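Local coordinates for protein cytochrome C2, ISO-2 (Rhodospirillum centenum, PDB 1JDL) that carries electrons through a covalently bound heme c, donating them to the oxidized bacteriochlorophyll in photophosphorylation, at residues G42-G46 with F47-A51. Residues are numbered along the deposited sequence; the frame is centred on the assembly and turned at random.
With HEM (protoporphyrin IX containing Fe), chain B.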
ATOM      1  N   GLY A  42      -2.685   6.727  -3.668  1.00 14.69           N
ATOM      2  CA  GLY A  42      -3.975   7.172  -4.171  1.00 16.49           C
ATOM      3  C   GLY A  42      -4.045   7.681  -5.598  1.00 18.29           C
ATOM      4  O   GLY A  42      -4.845   8.572  -5.894  1.00 19.49           O
ATOM      5  N   THR A  43      -3.241   7.113  -6.491  1.00 18.40           N
ATOM      6  CA  THR A  43      -3.249   7.561  -7.882  1.00 19.44           C
ATOM      7  C   THR A  43      -3.448   6.463  -8.918  1.00 20.47           C
ATOM      8  O   THR A  43      -3.326   6.723 -10.118  1.00 22.32           O
ATOM      9  CB  THR A  43      -1.955   8.311  -8.243  1.00 19.31           C
ATOM     10  OG1 THR A  43      -0.832   7.439  -8.070  1.00 20.84           O
ATOM     11  CG2 THR A  43      -1.791   9.545  -7.370  1.00 20.11           C
ATOM     12  N   ALA A  44      -3.735   5.243  -8.475  1.00 19.66           N
ATOM     13  CA  ALA A  44      -3.958   4.157  -9.427  1.00 20.08           C
ATOM     14  C   ALA A  44      -5.166   4.541 -10.277  1.00 20.30           C
ATOM     15  O   ALA A  44      -6.217   4.902  -9.754  1.00 19.14           O
ATOM     16  CB  ALA A  44      -4.219   2.843  -8.695  1.00 21.51           C
ATOM     17  N   PRO A  45      -5.028   4.470 -11.608  1.00 21.73           N
ATOM     18  CA  PRO A  45      -6.114   4.816 -12.527  1.00 22.68           C
ATOM     19  C   PRO A  45      -7.438   4.108 -12.244  1.00 21.67           C
ATOM     20  O   PRO A  45      -7.469   2.909 -11.967  1.00 23.26           O
ATOM     21  CB  PRO A  45      -5.545   4.427 -13.889  1.00 23.80           C
ATOM     22  CG  PRO A  45      -4.077   4.635 -13.709  1.00 25.37           C
ATOM     23  CD  PRO A  45      -3.827   4.050 -12.350  1.00 22.97           C
ATOM     24  N   GLY A  46      -8.524   4.873 -12.305  1.00 21.51           N
ATOM     25  CA  GLY A  46      -9.857   4.328 -12.111  1.00 21.83           C
ATOM     26  C   GLY A  46     -10.286   3.805 -10.753  1.00 22.35           C
ATOM     27  O   GLY A  46     -11.420   3.356 -10.604  1.00 23.80           O
ATOM     28  N   PHE A  47      -9.413   3.848  -9.757  1.00 20.77           N
ATOM     29  CA  PHE A  47      -9.802   3.348  -8.448  1.00 19.85           C
ATOM     30  C   PHE A  47     -10.338   4.469  -7.569  1.00 19.55           C
ATOM     31  O   PHE A  47      -9.821   5.583  -7.594  1.00 20.02           O
ATOM     32  CB  PHE A  47      -8.622   2.680  -7.744  1.00 18.43           C
ATOM     33  CG  PHE A  47      -9.003   2.012  -6.460  1.00 17.93           C
ATOM     34  CD1 PHE A  47      -9.620   0.764  -6.467  1.00 16.52           C
ATOM     35  CD2 PHE A  47      -8.802   2.658  -5.243  1.00 16.52           C
ATOM     36  CE1 PHE A  47     -10.040   0.167  -5.277  1.00 18.23           C
ATOM     37  CE2 PHE A  47      -9.217   2.074  -4.048  1.00 16.38           C
ATOM     38  CZ  PHE A  47      -9.838   0.828  -4.061  1.00 16.96           C
ATOM     39  N   ASN A  48     -11.381   4.172  -6.796  1.00 18.82           N
ATOM     40  CA  ASN A  48     -11.960   5.171  -5.904  1.00 19.93           C
ATOM     41  C   ASN A  48     -11.450   4.983  -4.482  1.00 18.67           C
ATOM     42  O   ASN A  48     -11.922   4.125  -3.730  1.00 17.15           O
ATOM     43  CB  ASN A  48     -13.488   5.113  -5.942  1.00 23.13           C
ATOM     44  CG  ASN A  48     -14.051   5.684  -7.224  1.00 25.31           C
ATOM     45  OD1 ASN A  48     -13.627   6.750  -7.678  1.00 26.38           O
ATOM     46  ND2 ASN A  48     -15.018   4.989  -7.811  1.00 29.46           N
ATOM     47  N   TYR A  49     -10.465   5.807  -4.140  1.00 17.66           N
ATOM     48  CA  TYR A  49      -9.808   5.794  -2.842  1.00 17.19           C
ATOM     49  C   TYR A  49     -10.580   6.483  -1.728  1.00 16.92           C
ATOM     50  O   TYR A  49     -11.474   7.288  -1.978  1.00 18.14           O
ATOM     51  CB  TYR A  49      -8.455   6.490  -2.963  1.00 15.62           C
ATOM     52  CG  TYR A  49      -7.429   5.724  -3.754  1.00 16.45           C
ATOM     53  CD1 TYR A  49      -6.633   4.756  -3.140  1.00 15.85           C
ATOM     54  CD2 TYR A  49      -7.235   5.983  -5.109  1.00 15.90           C
ATOM     55  CE1 TYR A  49      -5.654   4.068  -3.863  1.00 16.02           C
ATOM     56  CE2 TYR A  49      -6.268   5.302  -5.838  1.00 16.60           C
ATOM     57  CZ  TYR A  49      -5.478   4.354  -5.211  1.00 16.56           C
ATOM     58  OH  TYR A  49      -4.484   3.734  -5.921  1.00 18.15           O
ATOM     59  N   SER A  50     -10.207   6.168  -0.493  1.00 15.88           N
ATOM     60  CA  SER A  50     -10.807   6.804   0.671  1.00 15.43           C
ATOM     61  C   SER A  50     -10.197   8.204   0.698  1.00 16.16           C
ATOM     62  O   SER A  50      -9.163   8.448   0.070  1.00 16.37           O
ATOM     63  CB  SER A  50     -10.411   6.067   1.947  1.00 16.87           C
ATOM     64  OG  SER A  50      -9.007   6.138   2.136  1.00 16.56           O
ATOM     65  N   ALA A  51     -10.826   9.120   1.423  1.00 14.70           N
ATOM     66  CA  ALA A  51     -10.303  10.472   1.512  1.00 16.04           C
ATOM     67  C   ALA A  51      -8.910  10.469   2.141  1.00 15.17           C
ATOM     68  O   ALA A  51      -8.030  11.205   1.711  1.00 14.66           O
ATOM     69  CB  ALA A  51     -11.243  11.341   2.332  1.00 17.27           C
TER
HETATM   70  CHA HEM B 500      -4.699  -0.218  -0.586  1.00 13.26           C
HETATM   71  CHB HEM B 500      -1.016  -3.303  -0.151  1.00 14.12           C
HETATM   72  CHC HEM B 500      -4.096  -6.743   1.275  1.00 16.13           C
HETATM   73  CHD HEM B 500      -7.775  -3.828   0.311  1.00 14.64           C
HETATM   74  C1A HEM B 500      -3.407  -0.747  -0.535  1.00 14.19           C
HETATM   75  C2A HEM B 500      -2.203   0.021  -0.743  1.00 12.43           C
HETATM   76  C3A HEM B 500      -1.174  -0.859  -0.611  1.00 12.16           C
HETATM   77  C4A HEM B 500      -1.752  -2.153  -0.339  1.00 14.75           C
HETATM   78  CMA HEM B 500       0.314  -0.549  -0.676  1.00 14.35           C
HETATM   79  CAA HEM B 500      -2.148   1.488  -1.189  1.00 13.84           C
HETATM   80  CBA HEM B 500      -2.169   1.495  -2.717  1.00 13.78           C
HETATM   81  CGA HEM B 500      -2.249   2.893  -3.339  1.00 15.40           C
HETATM   82  O1A HEM B 500      -2.177   3.900  -2.608  1.00 15.99           O
HETATM   83  O2A HEM B 500      -2.375   2.978  -4.578  1.00 16.85           O
HETATM   84  C1B HEM B 500      -1.552  -4.518   0.250  1.00 14.31           C
HETATM   85  C2B HEM B 500      -0.781  -5.708   0.513  1.00 15.13           C
HETATM   86  C3B HEM B 500      -1.641  -6.575   1.128  1.00 17.47           C
HETATM   87  C4B HEM B 500      -2.939  -6.034   0.993  1.00 14.93           C
HETATM   88  CMB HEM B 500       0.680  -5.906   0.135  1.00 15.67           C
HETATM   89  CAB HEM B 500      -1.388  -7.642   2.016  1.00 22.68           C
HETATM   90  CBB HEM B 500      -0.056  -8.111   2.574  1.00 19.03           C
HETATM   91  C1C HEM B 500      -5.360  -6.237   1.184  1.00 15.27           C
HETATM   92  C2C HEM B 500      -6.571  -6.973   1.483  1.00 16.79           C
HETATM   93  C3C HEM B 500      -7.574  -6.087   1.368  1.00 17.82           C
HETATM   94  C4C HEM B 500      -7.015  -4.896   0.760  1.00 16.12           C
HETATM   95  CMC HEM B 500      -6.670  -8.459   1.833  1.00 17.67           C
HETATM   96  CAC HEM B 500      -8.887  -6.140   1.887  1.00 24.84           C
HETATM   97  CBC HEM B 500      -9.635  -7.289   2.554  1.00 23.76           C
HETATM   98  C1D HEM B 500      -7.269  -2.614  -0.093  1.00 13.52           C
HETATM   99  C2D HEM B 500      -8.085  -1.461  -0.392  1.00 13.61           C
HETATM  100  C3D HEM B 500      -7.229  -0.411  -0.571  1.00 14.72           C
HETATM  101  C4D HEM B 500      -5.878  -0.956  -0.398  1.00 13.24           C
HETATM  102  CMD HEM B 500      -9.615  -1.398  -0.429  1.00 13.82           C
HETATM  103  CAD HEM B 500      -7.619   1.054  -0.788  1.00 14.05           C
HETATM  104  CBD HEM B 500      -7.669   1.706   0.599  1.00 16.17           C
HETATM  105  CGD HEM B 500      -8.180   3.133   0.587  1.00 15.36           C
HETATM  106  O1D HEM B 500      -8.289   3.719   1.686  1.00 15.41           O
HETATM  107  O2D HEM B 500      -8.469   3.676  -0.502  1.00 16.86           O
HETATM  108  NA  HEM B 500      -3.126  -2.076  -0.268  1.00 13.73           N
HETATM  109  NB  HEM B 500      -2.887  -4.720   0.533  1.00 14.47           N
HETATM  110  NC  HEM B 500      -5.639  -4.950   0.759  1.00 14.32           N
HETATM  111  ND  HEM B 500      -5.917  -2.313  -0.103  1.00 13.70           N
HETATM  112 FE   HEM B 500      -4.390  -3.513   0.272  1.00 14.03          FE
HETATM  113  O   HOH W   1      -7.383   7.094  -8.825  1.00 33.16           O
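CA of G42 sits over one face of the Y49 ring. It lies 3.3 Å from the ring centroid and 10° off the normal, a CH-pi contact. F47 presents the edge of its ring to the opposite face, with CD2 over the centre of the Y49 ring; the Y49 ring is thus held from both sides. CG of Y49 is anti to its carbonyl carbon (chi1 -70°), which brings the ring in against G42. The phenol oxygen is gripped twice. It donates to heme propionate O2A (Y49 OH to O2A, 2.6 Å) and accepts from A44 N at 3.1 Å. G42 N takes the other oxygen of that carboxylate, O1A, at 3.1 Å. A phenylalanine in place of Y49 would probably leave A44 N and O2A without the hydroxyl they share. A type II turn from A44 to F47 reverses the chain; its F47 N to A44 O bond is weak, and a water bridges A44 O and F47 O. The second propionate is held by S50, whose OG bonds O1D at 2.6 Å and whose N bonds O2D. The loop thus helps to hold both heme propionates. It lies between helix 5-11 and helix 51-58 in chain order, and S50 is the N-cap residue of the latter, its OG also taking N53 N.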